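Side-chain contacts in halohydrin epoxidase A (Corynebacterium sp., PDB 4Z9F), which probably catalyses the reversible conversion of vicinal halohydrins into epoxides with release of halide, using a Rossmann-like fold related to the short-chain dehydrogenases and reductases: residues His8-Ala13 against Ala33-Ala38; Ala16-Leu21 against Val28-Ala33; Arg61-Thr66 against Leu114-Ala119; Val129-Ser134 against Ala156-Ala161; Gly169-Ala174 against Ala224-Ala229. The protein carries 1 engineered substitution. All blocks are in the same frame, centred on the assembly; numbering follows the deposited sequence.

Contact 1 (His8-Ala13 against Ala33-Ala38); sequences HARHFA and ASFADA. Engineered in segment 33-38: Ser34 (natural residue Thr).
The two loops that leave the first two strands of a Rossmann-like sheet at their C-terminal ends meet here, and Arg10 and Ser34 join them. In short-chain dehydrogenases this is the region where the nicotinamide cofactor binds; halohydrin dehalogenases share the fold but use no such cofactor. NH1 of Arg10 donates to OG of Ser34 at 2.8 Å, a bent bond with an N-H...O angle of 141°. The hydroxyl lies at the edge of the guanidinium, 17° out of its plane. Ser34 is an engineered residue, threonine in the natural sequence. Chi1 and the extended chi2 carry CD of Arg10 to 4.1 Å from CE2 of Phe35, where the ring is met obliquely, and the bend at chi3 (77°) turns the guanidinium to the serine. A second, wetter link runs beside this one: water 1 lies 2.8 Å from ND1 of His8 and accepts from the backbone N of Ala33 at 2.8 Å. Both ends of the direct bond have further partners, since Arg10 NH1 forms a salt bridge with Glu40 and Ser34 OG is hydrogen-bonded to Asp32 OD1. The charge of the arginine is thus probably balanced mainly by Glu40. Residues 8-13 lead from strand 3-6 into helix 14-23, residues 33-38 from strand 27-30 into helix 38-47, and the Phe35 ring touches Cys30 of that strand and meets Phe44 of that helix.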
# COMPACT_ATOMS: atom_id res chain seq x y z
N HIS C 8 26.38 -8.00 -9.82
CA HIS C 8 26.17 -7.42 -11.15
C HIS C 8 26.76 -6.01 -11.25
O HIS C 8 26.09 -5.05 -11.64
CB HIS C 8 24.69 -7.45 -11.52
CG HIS C 8 24.11 -8.82 -11.58
ND1 HIS C 8 24.36 -9.69 -12.62
CD2 HIS C 8 23.28 -9.48 -10.73
CE1 HIS C 8 23.71 -10.82 -12.41
NE2 HIS C 8 23.05 -10.72 -11.27
N ALA C 9 28.04 -5.90 -10.88
CA ALA C 9 28.65 -4.61 -10.60
C ALA C 9 28.71 -3.68 -11.81
O ALA C 9 28.90 -2.47 -11.64
CB ALA C 9 30.07 -4.81 -10.05
N ARG C 10 28.56 -4.20 -13.02
CA ARG C 10 28.66 -3.36 -14.21
C ARG C 10 27.30 -2.91 -14.72
O ARG C 10 27.23 -2.25 -15.77
CB ARG C 10 29.42 -4.11 -15.31
CG ARG C 10 30.82 -4.49 -14.85
CD ARG C 10 31.53 -5.36 -15.85
NE ARG C 10 32.02 -4.59 -16.99
CZ ARG C 10 32.82 -5.09 -17.92
NH1 ARG C 10 33.22 -6.35 -17.84
NH2 ARG C 10 33.23 -4.32 -18.92
N HIS C 11 26.22 -3.22 -14.01
CA HIS C 11 24.88 -3.05 -14.52
C HIS C 11 24.00 -2.36 -13.49
O HIS C 11 24.34 -2.29 -12.30
CB HIS C 11 24.27 -4.40 -14.92
CG HIS C 11 25.08 -5.12 -15.95
ND1 HIS C 11 24.94 -4.89 -17.30
CD2 HIS C 11 26.05 -6.06 -15.83
CE1 HIS C 11 25.78 -5.66 -17.97
NE2 HIS C 11 26.47 -6.38 -17.10
N PHE C 12 22.86 -1.83 -13.97
CA PHE C 12 21.82 -1.28 -13.10
C PHE C 12 22.42 -0.29 -12.08
O PHE C 12 23.05 0.70 -12.45
CB PHE C 12 21.09 -2.43 -12.41
CG PHE C 12 19.67 -2.12 -11.98
CD1 PHE C 12 19.02 -0.98 -12.41
CD2 PHE C 12 19.00 -2.99 -11.13
CE1 PHE C 12 17.72 -0.71 -12.01
CE2 PHE C 12 17.70 -2.72 -10.72
CZ PHE C 12 17.06 -1.58 -11.16
N ALA C 13 22.24 -0.56 -10.79
CA ALA C 13 22.78 0.31 -9.76
C ALA C 13 24.21 -0.05 -9.36
O ALA C 13 24.75 0.58 -8.45
CB ALA C 13 21.88 0.27 -8.52
N ALA C 33 28.77 -11.15 -14.28
CA ALA C 33 28.82 -12.29 -15.20
C ALA C 33 30.09 -12.28 -16.03
O ALA C 33 30.62 -13.34 -16.37
CB ALA C 33 27.59 -12.29 -16.11
N SER C 34 30.59 -11.09 -16.36
CA SER C 34 31.76 -10.99 -17.21
C SER C 34 33.04 -11.39 -16.49
O SER C 34 34.07 -11.60 -17.14
CB SER C 34 31.91 -9.56 -17.74
OG SER C 34 32.27 -8.68 -16.70
N PHE C 35 33.00 -11.48 -15.17
CA PHE C 35 34.19 -11.81 -14.41
C PHE C 35 34.54 -13.29 -14.48
O PHE C 35 35.52 -13.72 -13.87
CB PHE C 35 34.02 -11.39 -12.95
CG PHE C 35 33.96 -9.89 -12.75
CD1 PHE C 35 33.67 -9.36 -11.50
CD2 PHE C 35 34.19 -9.02 -13.81
CE1 PHE C 35 33.62 -7.98 -11.31
CE2 PHE C 35 34.13 -7.65 -13.62
CZ PHE C 35 33.85 -7.13 -12.37
N ALA C 36 33.76 -14.10 -15.21
CA ALA C 36 34.21 -15.46 -15.47
C ALA C 36 35.52 -15.47 -16.25
O ALA C 36 36.22 -16.49 -16.24
CB ALA C 36 33.14 -16.24 -16.24
N ASP C 37 35.86 -14.35 -16.88
CA ASP C 37 37.09 -14.21 -17.65
C ASP C 37 38.12 -13.41 -16.85
O ASP C 37 37.89 -12.24 -16.54
CB ASP C 37 36.81 -13.51 -18.99
CG ASP C 37 38.04 -13.44 -19.86
OD1 ASP C 37 38.65 -12.35 -19.94
OD2 ASP C 37 38.42 -14.49 -20.43
N ALA C 38 39.25 -14.06 -16.54
CA ALA C 38 40.30 -13.43 -15.75
C ALA C 38 40.71 -12.06 -16.28
O ALA C 38 41.10 -11.18 -15.50
CB ALA C 38 41.52 -14.35 -15.70
O HOH W 1 26.44 -9.66 -14.48

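Contact 2 (Ala16-Leu21 against Val28-Ala33); sequences AAVEAL and VVCHDA
Val18 reaches from its helix to two residues of the strand, and nearly all of that reach is made by one methyl. From CB the side chain forks: CG1 stands anti to the backbone N (chi1 171°), and CG2 is thereby set anti to the carbonyl carbon. CG2 touches SG of Cys30 at 3.7 Å and, a little farther off, CG1 of Val28 at 4.0 Å. It therefore spans two strand residues that are two apart in sequence and point to the same side of the sheet. The backbone of Val18 takes part too, its O lying 3.9 Å from CG2 of Val28; that oxygen is also the acceptor for Thr22 OG1.

These pieces are the helix and second strand of the first beta-alpha-beta unit, strand 3-6, helix 14-23 and strand 27-30, the opening unit of a Rossmann-type fold. Helix 16-21 and strand 28-30 run almost antiparallel, at 157°, with their axes 9.3 Å apart, as expected for a helix laid over a strand of a parallel sheet.

One turn further along, Leu21 meets the other branch of Val28: its CB comes to 3.7 Å from CG2. Of the two Val28 methyls, then, CG1 meets the Val18 methyl, while CG2 meets Leu21 and also lies near the Val18 oxygen. The neighbouring strand 3-6 extends the packing, with Val6 against Val18 and Val28 and Ala4 against Leu21, while Thr221 of helix 213-224 also touches Leu21.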
# COMPACT_ATOMS: atom_id res chain seq x y z
N ALA C 16 26.94 2.87 -9.52
CA ALA C 16 26.71 3.90 -8.51
C ALA C 16 27.13 3.40 -7.13
O ALA C 16 27.72 4.16 -6.34
CB ALA C 16 25.24 4.32 -8.51
N ALA C 17 26.81 2.15 -6.82
CA ALA C 17 27.12 1.58 -5.51
C ALA C 17 28.62 1.40 -5.35
O ALA C 17 29.20 1.77 -4.32
CB ALA C 17 26.38 0.26 -5.34
N VAL C 18 29.27 0.83 -6.36
CA VAL C 18 30.71 0.58 -6.29
C VAL C 18 31.47 1.90 -6.11
O VAL C 18 32.40 1.99 -5.30
CB VAL C 18 31.18 -0.19 -7.53
CG1 VAL C 18 32.70 -0.27 -7.59
CG2 VAL C 18 30.57 -1.59 -7.54
N GLU C 19 31.07 2.94 -6.84
CA GLU C 19 31.73 4.23 -6.67
C GLU C 19 31.44 4.85 -5.31
O GLU C 19 32.36 5.36 -4.66
CB GLU C 19 31.32 5.19 -7.78
CG GLU C 19 31.83 6.61 -7.55
CD GLU C 19 32.52 7.22 -8.77
OE1 GLU C 19 32.41 8.45 -8.95
OE2 GLU C 19 33.17 6.45 -9.54
N ALA C 20 30.18 4.85 -4.87
CA ALA C 20 29.87 5.54 -3.62
C ALA C 20 30.51 4.86 -2.42
O ALA C 20 31.05 5.53 -1.54
CB ALA C 20 28.36 5.62 -3.43
N LEU C 21 30.45 3.53 -2.37
CA LEU C 21 31.03 2.81 -1.25
C LEU C 21 32.55 2.94 -1.23
O LEU C 21 33.16 3.07 -0.16
CB LEU C 21 30.60 1.34 -1.30
CG LEU C 21 29.09 1.14 -1.11
CD1 LEU C 21 28.65 -0.23 -1.59
CD2 LEU C 21 28.78 1.32 0.36
N VAL C 28 35.34 -2.67 -1.96
CA VAL C 28 34.15 -3.19 -2.62
C VAL C 28 34.53 -4.43 -3.40
O VAL C 28 35.21 -4.35 -4.43
CB VAL C 28 33.51 -2.13 -3.52
CG1 VAL C 28 32.22 -2.67 -4.10
CG2 VAL C 28 33.26 -0.84 -2.72
N VAL C 29 34.08 -5.59 -2.92
CA VAL C 29 34.23 -6.86 -3.62
C VAL C 29 33.05 -7.03 -4.57
O VAL C 29 31.89 -6.93 -4.16
CB VAL C 29 34.30 -8.02 -2.61
CG1 VAL C 29 34.42 -9.32 -3.33
CG2 VAL C 29 35.44 -7.81 -1.64
N CYS C 30 33.34 -7.31 -5.85
CA CYS C 30 32.36 -7.19 -6.92
C CYS C 30 32.14 -8.50 -7.65
O CYS C 30 33.10 -9.21 -7.98
CB CYS C 30 32.81 -6.12 -7.93
SG CYS C 30 32.92 -4.49 -7.23
N HIS C 31 30.87 -8.80 -7.93
CA HIS C 31 30.47 -9.91 -8.78
C HIS C 31 29.95 -9.35 -10.10
O HIS C 31 29.36 -8.26 -10.14
CB HIS C 31 29.41 -10.78 -8.10
CG HIS C 31 28.48 -11.47 -9.05
ND1 HIS C 31 27.37 -10.85 -9.60
CD2 HIS C 31 28.46 -12.74 -9.52
CE1 HIS C 31 26.73 -11.71 -10.37
NE2 HIS C 31 27.37 -12.87 -10.34
N ASP C 32 30.18 -10.09 -11.18
CA ASP C 32 29.61 -9.77 -12.48
C ASP C 32 29.72 -11.00 -13.36
O ASP C 32 30.64 -11.82 -13.19
CB ASP C 32 30.30 -8.56 -13.12
CG ASP C 32 29.51 -8.00 -14.30
OD1 ASP C 32 29.95 -8.20 -15.46
OD2 ASP C 32 28.45 -7.37 -14.08
N ALA C 33 28.77 -11.15 -14.28
CA ALA C 33 28.82 -12.29 -15.20
C ALA C 33 30.09 -12.28 -16.03
O ALA C 33 30.62 -13.34 -16.37
CB ALA C 33 27.59 -12.29 -16.11

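Contact 3 (Arg61-Thr66 against Leu114-Ala119); sequences RLVDAT and LQSAIA
Apolar packing joins Val63 to Ala117 where the two helices meet. The methyl CG2 of Val63 lies 3.8 Å from CB of Ala117, and the CA atoms of this pair are the nearest across the contact, at 6.1 Å. The same methyl rests at 3.7 Å from OG of Ser116, so a single branch of the valine spans two successive residues of the other helix. With CG1 anti to the backbone N (chi1 170°), it is CG2 that faces Ser116 and Ala117.

Helices 62-67 and 96-123 lie on the same face of the parallel sheet, one on each side of strand 73-79: Ile73 of that strand touches Val63, and Ile76 touches Ala117. This is the layered alpha/beta packing of a Rossmann-like domain. Along helix 96-123, Gln115 turns to a second subunit, where its NE2 bonds to the main-chain oxygens of Ile91 and Thr94; Leu114 also touches Ile91 there.

Polar links are made through water and within the turns. Water 2 accepts from N of Val63 at 2.8 Å and donates to OG of Ser116 at an unusually short 2.5 Å, bridging the first turn of helix 62-67 and the other helix; that serine oxygen is also bonded to O of Leu113 in its own helix. Within helix 62-67, Leu62 O takes two donors from Thr66, OG1 at 2.6 Å and N at 2.9 Å, which approach from opposite faces of the carbonyl plane.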
# COMPACT_ATOMS: atom_id res chain seq x y z
N ARG C 61 27.66 -18.92 -3.45
CA ARG C 61 29.09 -18.94 -3.17
C ARG C 61 29.72 -17.56 -3.06
O ARG C 61 30.89 -17.46 -2.66
CB ARG C 61 29.82 -19.76 -4.25
CG ARG C 61 29.53 -21.26 -4.17
CD ARG C 61 29.92 -22.01 -5.42
NE ARG C 61 29.64 -23.44 -5.30
CZ ARG C 61 30.25 -24.39 -6.00
NH1 ARG C 61 31.18 -24.07 -6.89
NH2 ARG C 61 29.93 -25.66 -5.82
N LEU C 62 28.97 -16.50 -3.36
CA LEU C 62 29.56 -15.16 -3.35
C LEU C 62 30.00 -14.72 -1.96
O LEU C 62 30.98 -13.97 -1.84
CB LEU C 62 28.55 -14.14 -3.91
CG LEU C 62 28.18 -14.37 -5.36
CD1 LEU C 62 27.17 -13.32 -5.78
CD2 LEU C 62 29.43 -14.33 -6.25
N VAL C 63 29.28 -15.13 -0.92
CA VAL C 63 29.63 -14.64 0.41
C VAL C 63 30.96 -15.25 0.86
O VAL C 63 31.85 -14.54 1.34
CB VAL C 63 28.50 -14.92 1.41
CG1 VAL C 63 28.96 -14.64 2.83
CG2 VAL C 63 27.28 -14.06 1.08
N ASP C 64 31.11 -16.56 0.70
CA ASP C 64 32.37 -17.20 1.09
C ASP C 64 33.54 -16.65 0.27
O ASP C 64 34.62 -16.38 0.81
CB ASP C 64 32.27 -18.72 0.95
CG ASP C 64 31.49 -19.37 2.09
OD1 ASP C 64 31.40 -18.79 3.19
OD2 ASP C 64 30.97 -20.49 1.88
N ALA C 65 33.33 -16.44 -1.03
CA ALA C 65 34.37 -15.84 -1.86
C ALA C 65 34.72 -14.43 -1.39
O ALA C 65 35.90 -14.05 -1.35
CB ALA C 65 33.94 -15.81 -3.32
N THR C 66 33.71 -13.63 -1.03
CA THR C 66 33.98 -12.31 -0.48
C THR C 66 34.81 -12.42 0.80
O THR C 66 35.69 -11.59 1.04
CB THR C 66 32.67 -11.57 -0.19
OG1 THR C 66 31.88 -11.55 -1.38
CG2 THR C 66 32.95 -10.15 0.27
N LEU C 114 20.93 -14.35 -0.12
CA LEU C 114 20.57 -14.03 1.26
C LEU C 114 20.68 -15.25 2.17
O LEU C 114 21.18 -15.15 3.30
CB LEU C 114 19.16 -13.44 1.32
CG LEU C 114 18.59 -13.14 2.71
CD1 LEU C 114 19.39 -12.04 3.41
CD2 LEU C 114 17.11 -12.77 2.63
N GLN C 115 20.21 -16.42 1.71
CA GLN C 115 20.26 -17.63 2.52
C GLN C 115 21.69 -17.93 2.95
O GLN C 115 21.95 -18.21 4.13
CB GLN C 115 19.67 -18.83 1.75
CG GLN C 115 19.75 -20.17 2.49
CD GLN C 115 19.22 -21.36 1.69
OE1 GLN C 115 19.65 -21.61 0.56
NE2 GLN C 115 18.28 -22.11 2.29
N SER C 116 22.62 -17.87 2.00
CA SER C 116 24.03 -18.13 2.27
C SER C 116 24.65 -17.09 3.19
O SER C 116 25.66 -17.37 3.83
CB SER C 116 24.82 -18.19 0.95
OG SER C 116 25.02 -16.88 0.42
N ALA C 117 24.07 -15.90 3.27
CA ALA C 117 24.68 -14.80 4.01
C ALA C 117 24.28 -14.76 5.48
O ALA C 117 25.01 -14.16 6.29
CB ALA C 117 24.32 -13.46 3.35
N ILE C 118 23.16 -15.38 5.86
CA ILE C 118 22.60 -15.18 7.20
C ILE C 118 23.58 -15.66 8.27
O ILE C 118 23.90 -14.93 9.21
CB ILE C 118 21.23 -15.88 7.32
CG1 ILE C 118 20.19 -15.20 6.43
CG2 ILE C 118 20.75 -15.88 8.77
CD1 ILE C 118 18.85 -15.95 6.35
N ALA C 119 24.08 -16.89 8.13
CA ALA C 119 24.92 -17.43 9.19
C ALA C 119 26.19 -16.61 9.38
O ALA C 119 26.44 -16.17 10.52
CB ALA C 119 25.23 -18.91 8.92
O HOH W 2 26.79 -16.33 -1.24

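Contact 4 (Val129-Ser134 against Ala156-Ala161); sequences VIFITS and ALVESA
Leu157, the first residue of the helical segment to touch the strand, sends CD2 to 4.3 Å from CE2 of Phe131, a loose contact on the same side of the ring as the main one but near a different edge atom. It also touches Ile111 of helix 96-123 and Pro145 of the second subunit, so it lies where strand, helix and subunit interface come together. Val158 follows and carries most of the contact. CG1 is anti to the backbone N (chi1 167°), so CG2 is the branch turned to the ring: it stands 3.4 Å from CD1 of Phe131, 3.8 Å from CG and 4.0 Å from CE1. The methyl meets the ring obliquely, and the valine and the phenylalanine run past one another head to tail. On the next turn the helix shows other faces: Ser160 bonds through OG to O of Leu141 in the second subunit, and Ala161 packs on Leu172 of the neighbouring strand. Strand 127-132 and helix 147-165 open a beta-alpha-beta unit that strand 170-177 completes, the right-handed crossover usual in a Rossmann fold. Phe131 is further enclosed by Pro110 and Leu114 of helix 96-123 and by Thr154. No hydrogen bond crosses between the two segments, and all three touching residues are buried; the helix is therefore held against the strand here by shape and hydrophobic burial, with the closest approach at a single methyl against an aromatic CH.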
# COMPACT_ATOMS: atom_id res chain seq x y z
N VAL C 129 21.89 -5.48 4.14
CA VAL C 129 21.65 -6.17 2.90
C VAL C 129 20.63 -5.31 2.16
O VAL C 129 19.48 -5.17 2.62
CB VAL C 129 21.15 -7.61 3.10
CG1 VAL C 129 21.07 -8.35 1.79
CG2 VAL C 129 22.07 -8.37 4.09
N ILE C 130 21.06 -4.68 1.06
CA ILE C 130 20.24 -3.74 0.31
C ILE C 130 19.92 -4.38 -1.03
O ILE C 130 20.82 -4.70 -1.81
CB ILE C 130 20.97 -2.40 0.12
CG1 ILE C 130 21.30 -1.80 1.48
CG2 ILE C 130 20.10 -1.44 -0.69
CD1 ILE C 130 22.37 -0.78 1.43
N PHE C 131 18.63 -4.56 -1.30
CA PHE C 131 18.18 -5.19 -2.53
C PHE C 131 17.76 -4.10 -3.51
O PHE C 131 16.92 -3.26 -3.19
CB PHE C 131 17.02 -6.15 -2.26
CG PHE C 131 17.42 -7.37 -1.50
CD1 PHE C 131 17.55 -7.34 -0.11
CD2 PHE C 131 17.64 -8.57 -2.16
CE1 PHE C 131 17.91 -8.49 0.60
CE2 PHE C 131 18.02 -9.72 -1.45
CZ PHE C 131 18.14 -9.67 -0.07
N ILE C 132 18.38 -4.09 -4.69
CA ILE C 132 17.95 -3.19 -5.75
C ILE C 132 16.87 -3.91 -6.55
O ILE C 132 17.13 -4.95 -7.16
CB ILE C 132 19.11 -2.76 -6.66
CG1 ILE C 132 20.35 -2.40 -5.83
CG2 ILE C 132 18.68 -1.59 -7.55
CD1 ILE C 132 20.27 -1.13 -4.99
N THR C 133 15.66 -3.36 -6.52
CA THR C 133 14.52 -4.01 -7.15
C THR C 133 14.02 -3.10 -8.26
O THR C 133 14.75 -2.82 -9.22
CB THR C 133 13.44 -4.34 -6.11
OG1 THR C 133 12.91 -3.14 -5.53
CG2 THR C 133 14.06 -5.19 -4.99
N SER C 134 12.81 -2.57 -8.13
CA SER C 134 12.25 -1.74 -9.18
C SER C 134 11.01 -1.05 -8.62
O SER C 134 10.42 -1.53 -7.65
CB SER C 134 11.87 -2.56 -10.41
OG SER C 134 11.19 -1.73 -11.34
N ALA C 156 8.88 -8.33 -1.10
CA ALA C 156 8.21 -9.06 -0.02
C ALA C 156 9.20 -9.89 0.78
O ALA C 156 9.01 -10.11 1.98
CB ALA C 156 7.11 -9.95 -0.61
N LEU C 157 10.26 -10.38 0.13
CA LEU C 157 11.31 -11.08 0.87
C LEU C 157 11.96 -10.14 1.88
O LEU C 157 12.16 -10.51 3.04
CB LEU C 157 12.34 -11.66 -0.10
CG LEU C 157 13.65 -12.19 0.49
CD1 LEU C 157 13.41 -13.56 1.11
CD2 LEU C 157 14.69 -12.27 -0.61
N VAL C 158 12.27 -8.92 1.45
CA VAL C 158 12.81 -7.91 2.36
C VAL C 158 11.86 -7.66 3.52
O VAL C 158 12.26 -7.66 4.69
CB VAL C 158 13.11 -6.62 1.59
CG1 VAL C 158 13.36 -5.47 2.55
CG2 VAL C 158 14.29 -6.83 0.66
N GLU C 159 10.59 -7.38 3.22
CA GLU C 159 9.65 -7.00 4.28
C GLU C 159 9.47 -8.13 5.28
O GLU C 159 9.31 -7.88 6.48
CB GLU C 159 8.30 -6.62 3.66
CG GLU C 159 8.42 -5.42 2.75
CD GLU C 159 7.10 -4.98 2.17
OE1 GLU C 159 7.02 -3.81 1.76
OE2 GLU C 159 6.14 -5.80 2.12
N SER C 160 9.49 -9.38 4.81
CA SER C 160 9.23 -10.51 5.70
C SER C 160 10.50 -10.95 6.43
O SER C 160 10.46 -11.19 7.65
CB SER C 160 8.66 -11.68 4.91
OG SER C 160 8.62 -12.83 5.75
N ALA C 161 11.61 -11.09 5.71
CA ALA C 161 12.85 -11.56 6.33
C ALA C 161 13.36 -10.58 7.38
O ALA C 161 14.02 -10.99 8.35
CB ALA C 161 13.91 -11.80 5.26

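Contact 5 (Gly169-Ala174 against Ala224-Ala229); sequences GILLYA and ASRRAA
Leu171 has CG anti to its carbonyl carbon (chi1 -49°) and an extended tip (chi2 180°), which carries CD1 away from the strand to the loop. There it meets CB of Ala229 at 4.0 Å and, more loosely, CG of Arg226 at 4.3 Å. This one methyl is the apolar part of the contact, and Val232 together with Leu207 of a third subunit also pack on Leu171.

The polar groups are linked through water instead. Water 3 donates to O of Gly169 at 3.0 Å and is held weakly by NH1 of Arg226 at 3.1 Å, while NH2 of that arginine forms a salt bridge with Asp74. Water 4 stands 2.9 Å from OH of Tyr173 and donates weakly to O of Ala228 at 2.9 Å.

Two helix ends frame the contact. Gly169, with positive phi, is the C-prime residue of the Schellman motif that ends helix 147-165 just ahead of strand 170-177. Across from it, helix 213-224 gives way to a loop in which Arg226 also has positive phi. In that loop Ser225 makes an ST turn, its OG accepting from N of Arg227 at 3.1 Å in a nearly straight bond of 165°. Strand 170-177 lies next to strand 235-238 at the end of the parallel sheet, and the loop from Ala224 to Ala229 is part of the crossover between them; Leu223 of the preceding helix packs against Tyr173.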
# COMPACT_ATOMS: atom_id res chain seq x y z
N GLY C 169 20.73 -7.82 14.07
CA GLY C 169 21.47 -6.70 13.50
C GLY C 169 21.73 -6.81 12.02
O GLY C 169 22.60 -6.10 11.50
N ILE C 170 21.03 -7.70 11.32
CA ILE C 170 21.16 -7.86 9.87
C ILE C 170 20.00 -7.07 9.27
O ILE C 170 18.85 -7.52 9.34
CB ILE C 170 21.11 -9.33 9.45
CG1 ILE C 170 22.24 -10.13 10.12
CG2 ILE C 170 21.19 -9.46 7.95
CD1 ILE C 170 22.05 -11.65 10.03
N LEU C 171 20.27 -5.88 8.72
CA LEU C 171 19.23 -4.91 8.37
C LEU C 171 18.97 -4.93 6.87
O LEU C 171 19.87 -4.63 6.08
CB LEU C 171 19.64 -3.51 8.83
CG LEU C 171 20.12 -3.43 10.28
CD1 LEU C 171 20.50 -2.01 10.61
CD2 LEU C 171 19.04 -3.92 11.23
N LEU C 172 17.73 -5.28 6.49
CA LEU C 172 17.36 -5.47 5.09
C LEU C 172 16.57 -4.26 4.59
O LEU C 172 15.79 -3.66 5.35
CB LEU C 172 16.53 -6.75 4.91
CG LEU C 172 17.30 -8.05 4.64
CD1 LEU C 172 18.31 -8.41 5.73
CD2 LEU C 172 16.34 -9.21 4.38
N TYR C 173 16.78 -3.90 3.32
CA TYR C 173 16.07 -2.80 2.69
C TYR C 173 15.87 -3.13 1.21
O TYR C 173 16.63 -3.89 0.62
CB TYR C 173 16.81 -1.46 2.77
CG TYR C 173 17.38 -1.08 4.12
CD1 TYR C 173 16.68 -0.24 4.99
CD2 TYR C 173 18.62 -1.55 4.52
CE1 TYR C 173 17.19 0.10 6.22
CE2 TYR C 173 19.15 -1.21 5.75
CZ TYR C 173 18.43 -0.38 6.59
OH TYR C 173 18.95 -0.03 7.81
N ALA C 174 14.84 -2.52 0.62
CA ALA C 174 14.64 -2.59 -0.82
C ALA C 174 14.60 -1.19 -1.39
O ALA C 174 14.00 -0.28 -0.81
CB ALA C 174 13.35 -3.35 -1.17
N ALA C 224 23.96 1.92 4.42
CA ALA C 224 25.08 1.10 4.90
C ALA C 224 25.66 1.61 6.21
O ALA C 224 26.30 0.82 6.93
CB ALA C 224 26.18 1.05 3.83
N SER C 225 25.47 2.89 6.54
CA SER C 225 26.02 3.49 7.76
C SER C 225 25.31 3.02 9.02
O SER C 225 25.87 3.13 10.11
CB SER C 225 25.92 5.01 7.69
OG SER C 225 24.61 5.46 8.06
N ARG C 226 24.08 2.53 8.88
CA ARG C 226 23.20 2.09 9.97
C ARG C 226 22.83 3.23 10.92
O ARG C 226 22.26 2.98 12.00
CB ARG C 226 23.81 0.92 10.76
CG ARG C 226 24.36 -0.22 9.89
CD ARG C 226 24.86 -1.43 10.73
NE ARG C 226 25.90 -2.20 10.03
CZ ARG C 226 26.61 -3.19 10.58
NH1 ARG C 226 26.41 -3.55 11.84
NH2 ARG C 226 27.54 -3.82 9.86
N ARG C 227 23.11 4.49 10.56
CA ARG C 227 22.82 5.61 11.44
C ARG C 227 21.32 5.82 11.65
O ARG C 227 20.94 6.45 12.65
CB ARG C 227 23.44 6.90 10.89
CG ARG C 227 24.97 6.88 10.89
CD ARG C 227 25.56 8.29 10.83
NE ARG C 227 25.09 9.01 9.66
CZ ARG C 227 24.43 10.16 9.68
NH1 ARG C 227 24.15 10.77 10.83
NH2 ARG C 227 24.05 10.71 8.54
N ALA C 228 20.47 5.32 10.74
CA ALA C 228 19.03 5.43 10.90
C ALA C 228 18.41 4.04 10.89
O ALA C 228 17.42 3.79 10.21
CB ALA C 228 18.41 6.30 9.80
N ALA C 229 18.99 3.13 11.67
CA ALA C 229 18.57 1.73 11.74
C ALA C 229 17.05 1.51 11.83
O ALA C 229 16.57 0.53 11.26
CB ALA C 229 19.25 1.05 12.93
O HOH W 3 23.52 -3.73 13.03
O HOH W 4 19.01 2.83 7.99

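Contacts 2 to 5 are buried; 2 and 4 are the wholly apolar ones, each setting a helix on a strand of the same parallel sheet in its own beta-alpha-beta unit, on opposite sides of the chain's centre. Contact 1 is only partly buried and relies on a direct side-chain bond and a water; it touches contact 2 and shares Ala33 with it. Contacts 3 and 5 combine a few methyl contacts with bridging waters, contact 3 between two helices and contact 5 between a strand and a loop. Contacts 4 and 5 are joined by backbone bonds between neighbouring strands 127-132 and 170-177. Contacts 3, 4 and 5 border other subunits, whereas contacts 1 and 2 stay within one chain.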